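Local coordinates for inactive glucansucrase (Lactobacillus reuteri, PDB 5JBD), which is an inactive member of glycoside hydrolase family 70, built round a TIM-type barrel and holding a calcium ion, at residues Y260-Y265 with G275-F280; N309-N314 with T628-V633; Y347-V352 with G363-N368; Y469-Q474 with S657-E662. All coordinates share one frame; numbering follows the deposited sequence. Where two conformers were deposited one is given.

Overall arrangement
All four contacts belong to one family 70 chain whose eight-stranded parallel sheet forms a TIM-type barrel. Contact 1 joins the end of helix 249-263 to the approach to barrel strand 279-282. Contact 2, its centre about 20 Å from that of contact 1, sets helix 310-315 against the loop before helix 645-648. Contact 3 pairs helices 343-354 and 364-367 and is nested in the long loop that contact 2 closes. Contact 4 joins the loops that follow barrel strands 460-464 and 652-654. Its segments alternate with those of contact 2 along the chain, with centres about 36 Å apart, so their chain paths interleave although the contacts do not touch.

Contact 1: Y260-Y265 with G275-F280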
# COMPACT_ATOMS: atom_id res chain seq x y z
N TYR A 260 2.31 -15.20 -13.35
CA TYR A 260 1.75 -16.04 -14.40
C TYR A 260 0.23 -16.21 -14.21
O TYR A 260 -0.53 -16.14 -15.18
CB TYR A 260 2.46 -17.41 -14.46
CG TYR A 260 1.90 -18.32 -15.53
CD1 TYR A 260 2.25 -18.18 -16.87
CD2 TYR A 260 0.97 -19.31 -15.20
CE1 TYR A 260 1.70 -18.99 -17.85
CE2 TYR A 260 0.42 -20.14 -16.16
CZ TYR A 260 0.79 -19.98 -17.47
OH TYR A 260 0.22 -20.82 -18.41
N PHE A 261 -0.19 -16.39 -12.97
CA PHE A 261 -1.62 -16.52 -12.62
C PHE A 261 -2.41 -15.28 -13.01
O PHE A 261 -3.43 -15.36 -13.70
CB PHE A 261 -1.74 -16.78 -11.11
CG PHE A 261 -3.15 -16.82 -10.58
CD1 PHE A 261 -3.94 -17.95 -10.73
CD2 PHE A 261 -3.66 -15.73 -9.87
CE1 PHE A 261 -5.23 -17.99 -10.21
CE2 PHE A 261 -4.94 -15.78 -9.34
CZ PHE A 261 -5.74 -16.90 -9.52
N LEU A 262 -1.92 -14.12 -12.59
CA LEU A 262 -2.60 -12.85 -12.88
C LEU A 262 -2.64 -12.54 -14.38
O LEU A 262 -3.66 -12.06 -14.88
CB LEU A 262 -1.97 -11.71 -12.09
CG LEU A 262 -2.15 -11.82 -10.56
CD1 LEU A 262 -1.25 -10.83 -9.88
CD2 LEU A 262 -3.61 -11.63 -10.14
N LEU A 263 -1.58 -12.89 -15.10
CA LEU A 263 -1.50 -12.66 -16.54
C LEU A 263 -2.37 -13.62 -17.36
O LEU A 263 -2.54 -13.40 -18.57
CB LEU A 263 -0.04 -12.75 -17.04
CG LEU A 263 0.95 -11.66 -16.58
CD1 LEU A 263 2.39 -12.11 -16.79
CD2 LEU A 263 0.71 -10.32 -17.29
N ASN A 264 -2.92 -14.65 -16.71
CA ASN A 264 -3.84 -15.60 -17.32
C ASN A 264 -5.09 -15.86 -16.44
O ASN A 264 -5.71 -16.93 -16.54
CB ASN A 264 -3.09 -16.91 -17.57
CG ASN A 264 -2.01 -16.76 -18.61
OD1 ASN A 264 -2.30 -16.75 -19.80
ND2 ASN A 264 -0.78 -16.60 -18.17
N TYR A 265 -5.48 -14.87 -15.63
CA TYR A 265 -6.48 -15.05 -14.56
C TYR A 265 -7.78 -15.76 -14.99
O TYR A 265 -8.14 -16.82 -14.43
CB TYR A 265 -6.80 -13.71 -13.88
CG TYR A 265 -7.85 -13.83 -12.80
CD1 TYR A 265 -7.56 -14.45 -11.59
CD2 TYR A 265 -9.15 -13.36 -12.99
CE1 TYR A 265 -8.51 -14.60 -10.60
CE2 TYR A 265 -10.11 -13.48 -11.99
CZ TYR A 265 -9.78 -14.10 -10.80
OH TYR A 265 -10.72 -14.27 -9.82
N GLY A 275 -10.46 -12.55 -19.72
CA GLY A 275 -10.34 -11.78 -18.49
C GLY A 275 -8.99 -11.94 -17.83
O GLY A 275 -8.91 -12.37 -16.68
N ASN A 276 -7.95 -11.55 -18.55
CA ASN A 276 -6.57 -11.74 -18.14
C ASN A 276 -5.87 -10.38 -18.09
O ASN A 276 -6.02 -9.58 -19.01
CB ASN A 276 -5.89 -12.64 -19.19
CG ASN A 276 -6.71 -13.91 -19.53
OD1 ASN A 276 -6.96 -14.76 -18.68
ND2 ASN A 276 -7.12 -14.03 -20.78
N PHE A 277 -5.10 -10.12 -17.03
CA PHE A 277 -4.32 -8.90 -16.94
C PHE A 277 -3.20 -8.91 -18.00
O PHE A 277 -2.67 -9.97 -18.35
CB PHE A 277 -3.76 -8.70 -15.54
CG PHE A 277 -4.81 -8.37 -14.51
CD1 PHE A 277 -5.43 -7.12 -14.50
CD2 PHE A 277 -5.19 -9.29 -13.54
CE1 PHE A 277 -6.41 -6.81 -13.56
CE2 PHE A 277 -6.16 -8.98 -12.59
CZ PHE A 277 -6.77 -7.74 -12.60
N ASP A 278 -2.87 -7.72 -18.51
CA ASP A 278 -1.87 -7.50 -19.55
C ASP A 278 -0.50 -7.10 -18.98
O ASP A 278 0.53 -7.27 -19.65
CB ASP A 278 -2.35 -6.40 -20.49
CG ASP A 278 -3.65 -6.77 -21.16
OD1 ASP A 278 -3.64 -7.68 -22.02
OD2 ASP A 278 -4.70 -6.17 -20.80
N GLY A 279 -0.50 -6.55 -17.78
CA GLY A 279 0.73 -6.10 -17.15
C GLY A 279 0.49 -5.70 -15.72
O GLY A 279 -0.60 -5.96 -15.18
N PHE A 280 1.49 -5.07 -15.10
CA PHE A 280 1.44 -4.75 -13.67
C PHE A 280 1.77 -3.31 -13.31
O PHE A 280 2.62 -2.66 -13.93
CB PHE A 280 2.40 -5.65 -12.91
CG PHE A 280 2.12 -7.11 -13.09
CD1 PHE A 280 0.96 -7.66 -12.53
CD2 PHE A 280 2.97 -7.93 -13.81
CE1 PHE A 280 0.68 -9.01 -12.69
CE2 PHE A 280 2.69 -9.28 -13.97
CZ PHE A 280 1.55 -9.82 -13.41
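Leu262 and Leu263 both meet the ring of Phe280, but from different directions. Leu262 comes to the ring edge, its CB lying near the ring plane and 3.8 Å from Phe280 CE1, and the two side chains run obliquely to each other. Leu263 crosses the phenylalanine at about a right angle, bringing CG to 3.7 Å from Phe280 CZ, while its CD2 branch reaches back to the Phe277-Gly279 backbone and lies 3.8 Å from Asp278 C. With chi1 of -58°, Phe280 CG stands beside its own backbone N, and the ring is carried towards the helix end. The backbones are joined by Phe277 N, which donates to Leu262 O at 3.2 Å with an N-H...O angle of 145°. Leu262 O also sits at the edge of the Phe277 ring, 3.4 Å from Phe277 CD2. A CA-H...O contact from Leu263 CA to Phe277 O, also 3.4 Å, adds to this pairing. At the far end Asn276 packs its CB on Leu263 O, and its amide is held by Pro273 and Lys267. Helix 291-304 and strand 743-748 supply further neighbours of Phe280. Here a helix end packs on the entry to a parallel TIM-barrel strand, helix 249-263 leading through helix 265-269 and a loop into strand 279-282.

Contact 2: N309-N314 with T628-V633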
# COMPACT_ATOMS: atom_id res chain seq x y z
N ASN A 309 11.11 -5.14 -29.03
CA ASN A 309 9.87 -5.17 -29.81
C ASN A 309 8.86 -4.23 -29.12
O ASN A 309 8.11 -4.66 -28.23
CB ASN A 309 9.33 -6.61 -29.90
CG ASN A 309 10.31 -7.56 -30.57
OD1 ASN A 309 10.80 -7.31 -31.66
ND2 ASN A 309 10.61 -8.67 -29.90
N PRO A 310 8.90 -2.92 -29.46
CA PRO A 310 8.06 -1.91 -28.81
C PRO A 310 6.56 -2.21 -28.79
O PRO A 310 5.90 -1.90 -27.78
CB PRO A 310 8.35 -0.63 -29.61
CG PRO A 310 9.76 -0.82 -30.08
CD PRO A 310 9.86 -2.28 -30.40
N GLN A 311 6.04 -2.83 -29.85
CA GLN A 311 4.62 -3.19 -29.89
C GLN A 311 4.26 -4.17 -28.76
O GLN A 311 3.25 -3.97 -28.07
CB GLN A 311 4.24 -3.77 -31.26
CG GLN A 311 2.75 -4.14 -31.45
CD GLN A 311 1.80 -2.95 -31.33
OE1 GLN A 311 1.00 -2.88 -30.39
NE2 GLN A 311 1.90 -1.99 -32.26
N ASN A 312 5.09 -5.21 -28.59
CA ASN A 312 4.84 -6.21 -27.55
C ASN A 312 5.08 -5.61 -26.15
O ASN A 312 4.29 -5.85 -25.24
CB ASN A 312 5.74 -7.44 -27.74
CG ASN A 312 5.39 -8.23 -28.98
OD1 ASN A 312 4.29 -8.11 -29.55
ND2 ASN A 312 6.29 -9.10 -29.39
N ALA A 313 6.16 -4.85 -25.99
CA ALA A 313 6.45 -4.21 -24.70
C ALA A 313 5.29 -3.29 -24.26
O ALA A 313 4.79 -3.40 -23.15
CB ALA A 313 7.75 -3.42 -24.77
N ASN A 314 4.85 -2.44 -25.17
CA ASN A 314 3.78 -1.46 -24.88
C ASN A 314 2.38 -2.10 -24.65
O ASN A 314 1.61 -1.63 -23.82
CB ASN A 314 3.73 -0.38 -25.97
CG ASN A 314 4.99 0.50 -26.01
OD1 ASN A 314 5.94 0.29 -25.26
ND2 ASN A 314 5.01 1.48 -26.92
N THR A 628 0.74 7.44 -32.25
CA THR A 628 1.83 6.87 -33.03
C THR A 628 1.90 5.36 -32.76
O THR A 628 1.95 4.95 -31.60
CB THR A 628 3.17 7.56 -32.70
OG1 THR A 628 3.09 8.93 -33.10
CG2 THR A 628 4.33 6.91 -33.42
N ASN A 629 1.87 4.55 -33.82
CA ASN A 629 1.90 3.09 -33.68
C ASN A 629 3.33 2.63 -33.33
O ASN A 629 4.31 3.15 -33.88
CB ASN A 629 1.39 2.37 -34.94
CG ASN A 629 -0.08 2.67 -35.26
OD1 ASN A 629 -0.45 2.78 -36.43
ND2 ASN A 629 -0.92 2.83 -34.23
N ALA A 630 3.43 1.69 -32.40
CA ALA A 630 4.73 1.21 -31.92
C ALA A 630 5.58 0.52 -33.00
O ALA A 630 6.80 0.46 -32.88
CB ALA A 630 4.54 0.29 -30.72
N SER A 631 4.93 -0.01 -34.05
CA SER A 631 5.64 -0.60 -35.19
C SER A 631 6.44 0.44 -35.98
O SER A 631 7.34 0.08 -36.73
CB SER A 631 4.67 -1.33 -36.13
OG SER A 631 3.76 -0.44 -36.75
N ASP A 632 6.12 1.73 -35.80
CA ASP A 632 6.77 2.83 -36.55
C ASP A 632 7.83 3.62 -35.79
O ASP A 632 8.31 4.65 -36.30
CB ASP A 632 5.68 3.79 -37.06
CG ASP A 632 4.71 3.11 -38.00
OD1 ASP A 632 5.13 2.21 -38.76
OD2 ASP A 632 3.51 3.45 -37.97
N VAL A 633 8.23 3.17 -34.60
CA VAL A 633 9.27 3.86 -33.84
C VAL A 633 10.53 3.01 -33.86
O VAL A 633 10.50 1.86 -34.30
CB VAL A 633 8.84 4.18 -32.39
CG1 VAL A 633 7.68 5.16 -32.41
CG2 VAL A 633 8.49 2.92 -31.61
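Ala630 CB points into the first turn of helix 310-315 and makes the tight part of this contact. The methyl lies 3.6 Å from both Gln311 N and Gln311 CA, and 3.7 Å from Pro310 C, so it rests largely on helix backbone. Pro310 CB approaches the same methyl at 4.1 Å, and Asn314 adds its ND2 at 4.0 Å from Ala630 CB, one turn further along. The Gln311-Ala630 CA separation of 4.8 Å shows how closely a small side chain lets the two backbones come. Val633 extends the apolar patch less closely: its CG2 stands 4.1 Å from Pro310 CB, reaching it from between the backbone N and carbonyl carbon of Val633, since CG1 takes the place anti to that carbonyl (chi1 -64°). The opposite character appears at Gln311 and Ser631, both solvent-exposed. There the glutamine chain, bent at chi2 (62°), folds its end back towards the 3-10 turn 630-632, and the fit is looser. The contact is one of van der Waals packing, a methyl on helix backbone, and buries 210 Å² in all. Behind it, Ala646 of helix 645-648 touches both Ala630 and Val633, and Leu647 touches Asn314, so helix 310-315 and helix 645-648 border the same loop.

Contact 3: Y347-V352 with G363-N368; sequences YTLENV and GNLITN
Helix 343-354, which follows strand 340-341 of the TIM-type barrel, packs here on the short helix 364-367, which lies against the antiparallel sheet. Thr348, Leu349 and Val352 supply one side, and Asn364, Leu365 and Asn368 the other. The leucines cross at about a right angle, with Leu349 CD2 meeting Leu365 CD2 at 3.7 Å. Val352 straddles its partners: CG2 lies 3.7 Å from Asn364 CB, while CG1 faces Leu365 CD1 at 4.1 Å. Placing CG1 anti to the backbone N (chi1 172°) is what turns the two valine branches to different neighbours. Leu365 continues beyond this pair to Met503 and Leu511 of the strands 501-505 and 510-515, and Leu349 to Ile452 of helix 446-455, so the apolar layer runs between the barrel helices and the antiparallel sheet. Thr348 divides its side chain by polarity. Its methyl CG2 lies over the short helix, 3.4 Å from Asn364 O, and its hydroxyl turns to the end of that helix, at Asn368. OG1 is 2.7 Å from Asn368 O, but its one proton may go there or to Gly344 O. A water completes the link, donating to Thr348 OG1 at 2.6 Å and accepting from Asn368 ND2 at 3.0 Å.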
# COMPACT_ATOMS: atom_id res chain seq x y z
N TYR A 347 5.60 16.58 -7.02
CA TYR A 347 5.97 17.58 -6.02
C TYR A 347 6.13 18.97 -6.64
O TYR A 347 5.72 19.96 -6.05
CB TYR A 347 7.21 17.16 -5.21
CG TYR A 347 6.91 15.97 -4.32
CD1 TYR A 347 6.04 16.08 -3.23
CD2 TYR A 347 7.45 14.71 -4.61
CE1 TYR A 347 5.73 14.97 -2.45
CE2 TYR A 347 7.15 13.61 -3.83
CZ TYR A 347 6.29 13.74 -2.75
OH TYR A 347 6.01 12.63 -1.99
N THR A 348 6.67 19.03 -7.85
CA THR A 348 6.80 20.30 -8.56
C THR A 348 5.43 20.92 -8.87
O THR A 348 5.20 22.11 -8.61
CB THR A 348 7.64 20.12 -9.85
OG1 THR A 348 8.98 19.77 -9.48
CG2 THR A 348 7.66 21.39 -10.68
N LEU A 349 4.54 20.12 -9.42
CA LEU A 349 3.17 20.58 -9.67
C LEU A 349 2.53 21.14 -8.39
O LEU A 349 1.97 22.23 -8.41
CB LEU A 349 2.31 19.46 -10.23
CG LEU A 349 2.61 19.05 -11.68
CD1 LEU A 349 1.96 17.71 -12.00
CD2 LEU A 349 2.14 20.10 -12.68
N GLU A 350 2.66 20.41 -7.28
CA GLU A 350 2.08 20.86 -6.00
C GLU A 350 2.78 22.09 -5.41
O GLU A 350 2.10 23.01 -4.91
CB GLU A 350 2.01 19.72 -4.97
CG GLU A 350 1.09 18.57 -5.42
CD GLU A 350 0.24 17.96 -4.30
OE1 GLU A 350 0.72 17.87 -3.15
OE2 GLU A 350 -0.90 17.53 -4.60
N ASN A 351 4.12 22.13 -5.49
CA ASN A 351 4.85 23.25 -4.92
C ASN A 351 4.68 24.53 -5.76
O ASN A 351 4.74 25.62 -5.22
CB ASN A 351 6.37 22.97 -4.75
CG ASN A 351 6.68 21.83 -3.78
OD1 ASN A 351 7.81 21.27 -3.75
ND2 ASN A 351 5.72 21.49 -2.98
N VAL A 352 4.48 24.39 -7.08
CA VAL A 352 4.38 25.56 -7.98
C VAL A 352 2.94 26.05 -8.11
O VAL A 352 2.70 27.26 -8.07
CB VAL A 352 4.95 25.25 -9.38
CG1 VAL A 352 4.68 26.37 -10.38
CG2 VAL A 352 6.44 24.98 -9.29
N GLY A 363 8.82 28.53 -13.48
CA GLY A 363 9.90 27.87 -14.23
C GLY A 363 10.32 26.49 -13.75
O GLY A 363 10.94 25.73 -14.51
N ASN A 364 10.02 26.16 -12.50
CA ASN A 364 10.27 24.81 -11.98
C ASN A 364 9.54 23.72 -12.78
O ASN A 364 10.03 22.60 -12.84
CB ASN A 364 9.91 24.70 -10.50
CG ASN A 364 10.89 25.42 -9.59
OD1 ASN A 364 11.65 26.28 -10.02
ND2 ASN A 364 10.85 25.08 -8.30
N LEU A 365 8.41 24.03 -13.40
CA LEU A 365 7.72 23.06 -14.28
C LEU A 365 8.57 22.62 -15.49
O LEU A 365 8.35 21.55 -16.05
CB LEU A 365 6.40 23.65 -14.78
CG LEU A 365 5.34 23.97 -13.70
CD1 LEU A 365 4.27 24.91 -14.22
CD2 LEU A 365 4.72 22.69 -13.16
N ILE A 366 9.53 23.46 -15.88
CA ILE A 366 10.39 23.19 -17.00
C ILE A 366 11.50 22.22 -16.60
O ILE A 366 11.80 21.28 -17.33
CB ILE A 366 11.03 24.50 -17.55
CG1 ILE A 366 9.95 25.50 -17.98
CG2 ILE A 366 11.93 24.18 -18.75
CD1 ILE A 366 10.44 26.90 -18.29
N THR A 367 12.10 22.46 -15.43
CA THR A 367 13.34 21.80 -15.04
C THR A 367 13.23 20.69 -13.97
O THR A 367 14.08 19.80 -13.93
CB THR A 367 14.32 22.84 -14.48
OG1 THR A 367 13.70 23.52 -13.38
CG2 THR A 367 14.68 23.88 -15.54
N ASN A 368 12.21 20.75 -13.10
CA ASN A 368 12.20 19.92 -11.88
C ASN A 368 11.32 18.68 -12.06
O ASN A 368 10.24 18.53 -11.47
CB ASN A 368 11.84 20.77 -10.66
CG ASN A 368 12.90 21.85 -10.37
OD1 ASN A 368 13.90 21.97 -11.08
ND2 ASN A 368 12.69 22.61 -9.31
O HOH W 1 10.27 21.41 -8.00

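Contact 4: Y469-Q474 with S657-E662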
# COMPACT_ATOMS: atom_id res chain seq x y z
N TYR A 469 -14.40 11.87 -10.03
CA TYR A 469 -15.61 11.51 -9.28
C TYR A 469 -15.41 11.79 -7.80
O TYR A 469 -14.28 11.71 -7.29
CB TYR A 469 -15.96 10.03 -9.51
CG TYR A 469 -16.26 9.73 -10.96
CD1 TYR A 469 -17.55 9.94 -11.48
CD2 TYR A 469 -15.26 9.30 -11.83
CE1 TYR A 469 -17.83 9.71 -12.83
CE2 TYR A 469 -15.52 9.06 -13.18
CZ TYR A 469 -16.79 9.27 -13.68
OH TYR A 469 -17.04 9.04 -15.02
N ASN A 470 -16.51 12.10 -7.10
CA ASN A 470 -16.49 12.21 -5.64
C ASN A 470 -16.28 10.82 -5.07
O ASN A 470 -17.15 9.95 -5.15
CB ASN A 470 -17.79 12.83 -5.11
CG ASN A 470 -17.94 14.29 -5.49
OD1 ASN A 470 -16.97 14.97 -5.83
ND2 ASN A 470 -19.17 14.80 -5.40
N GLU A 471 -15.09 10.60 -4.52
CA GLU A 471 -14.56 9.25 -4.34
C GLU A 471 -15.12 8.49 -3.13
O GLU A 471 -14.92 7.28 -3.05
CB GLU A 471 -13.02 9.29 -4.30
CG GLU A 471 -12.40 9.93 -3.06
CD GLU A 471 -10.97 10.41 -3.35
OE1 GLU A 471 -10.82 11.48 -3.95
OE2 GLU A 471 -10.02 9.70 -2.99
N THR A 472 -15.81 9.19 -2.21
CA THR A 472 -16.50 8.51 -1.10
C THR A 472 -17.95 8.13 -1.41
O THR A 472 -18.55 7.40 -0.62
CB THR A 472 -16.51 9.35 0.19
OG1 THR A 472 -17.23 10.56 -0.04
CG2 THR A 472 -15.08 9.69 0.62
N ALA A 473 -18.52 8.60 -2.52
CA ALA A 473 -19.86 8.17 -2.92
C ALA A 473 -19.78 6.79 -3.57
O ALA A 473 -18.69 6.24 -3.78
CB ALA A 473 -20.50 9.17 -3.87
N GLN A 474 -20.93 6.21 -3.89
CA GLN A 474 -20.96 4.96 -4.64
C GLN A 474 -20.26 5.14 -6.00
O GLN A 474 -20.17 6.27 -6.54
CB GLN A 474 -22.40 4.46 -4.81
CG GLN A 474 -23.02 3.94 -3.52
CD GLN A 474 -22.35 2.69 -3.01
OE1 GLN A 474 -22.29 1.68 -3.71
NE2 GLN A 474 -21.87 2.72 -1.77
N SER A 657 -10.02 4.56 -5.09
CA SER A 657 -9.59 5.36 -3.94
C SER A 657 -9.59 4.45 -2.71
O SER A 657 -10.40 3.53 -2.61
CB SER A 657 -10.58 6.52 -3.71
OG SER A 657 -10.40 7.12 -2.42
N LEU A 658 -8.72 4.74 -1.75
CA LEU A 658 -8.78 4.08 -0.44
C LEU A 658 -10.12 4.33 0.27
O LEU A 658 -10.57 3.49 1.06
CB LEU A 658 -7.64 4.56 0.47
CG LEU A 658 -6.20 4.34 0.00
CD1 LEU A 658 -5.21 4.85 1.04
CD2 LEU A 658 -5.93 2.87 -0.27
N PHE A 659 -10.75 5.47 0.00
CA PHE A 659 -11.98 5.90 0.68
C PHE A 659 -13.24 5.56 -0.09
O PHE A 659 -14.33 6.05 0.21
CB PHE A 659 -11.91 7.41 0.93
CG PHE A 659 -10.70 7.81 1.71
CD1 PHE A 659 -10.68 7.72 3.09
CD2 PHE A 659 -9.55 8.27 1.05
CE1 PHE A 659 -9.56 8.08 3.82
CE2 PHE A 659 -8.42 8.63 1.77
CZ PHE A 659 -8.42 8.54 3.16
N GLN A 660 -13.09 4.69 -1.09
CA GLN A 660 -14.19 4.15 -1.83
C GLN A 660 -15.05 3.36 -0.83
O GLN A 660 -14.50 2.61 -0.03
CB GLN A 660 -13.64 3.25 -2.94
CG GLN A 660 -14.62 2.88 -4.03
CD GLN A 660 -13.99 1.99 -5.08
OE1 GLN A 660 -12.82 2.15 -5.45
NE2 GLN A 660 -14.77 1.04 -5.56
N PRO A 661 -16.37 3.56 -0.85
CA PRO A 661 -17.23 2.86 0.11
C PRO A 661 -17.49 1.39 -0.27
O PRO A 661 -17.31 1.01 -1.42
CB PRO A 661 -18.53 3.64 0.03
CG PRO A 661 -18.61 4.06 -1.39
CD PRO A 661 -17.16 4.39 -1.77
N GLU A 662 -17.94 0.60 0.70
CA GLU A 662 -18.46 -0.73 0.41
C GLU A 662 -19.72 -0.55 -0.45
O GLU A 662 -20.49 0.38 -0.22
CB GLU A 662 -18.77 -1.50 1.70
CG GLU A 662 -17.54 -1.86 2.52
CD GLU A 662 -16.66 -2.95 1.90
OE1 GLU A 662 -17.12 -3.69 1.00
OE2 GLU A 662 -15.49 -3.09 2.33
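Glu471 lays its side chain alongside Ser657, CB against CB at 3.7 Å, in a contact between two loops that follow parallel strands of the TIM-type barrel. Each loop makes a type I beta turn, Asn470-Ala473 and Ser657-Gln660. The glutamate CG occupies the position between backbone N and carbonyl carbon (chi1 70°), and the chain then extends to bring its carboxylate to the serine. Ser657 OG donates to Glu471 OE2 at 2.7 Å, on the anti side and 17° out of the carboxylate plane. The same hydroxyl accepts from Phe659 N, which makes an ST turn, so it is gripped from both loops. Tyr464 also bonds to OE2 and Arg395 forms a salt bridge with OE1, which would probably favour the charged carboxylate. Along the middle, Gln660 CA and Thr472 CA each turn a hydrogen to a carbonyl oxygen of the other loop, Glu471 O and Phe659 O. Thr472 CG2 packs obliquely on Phe659 CB at 3.9 Å, while the Phe659 ring meets Trp427 and Tyr703 edge-to-face. Pro661 leans on backbone oxygens, with CD 3.1 Å from Ala473 O. At the last residues Gln474, bent at chi2, sends NE2 to Glu662 O at 3.1 Å, nearly straight at 170°.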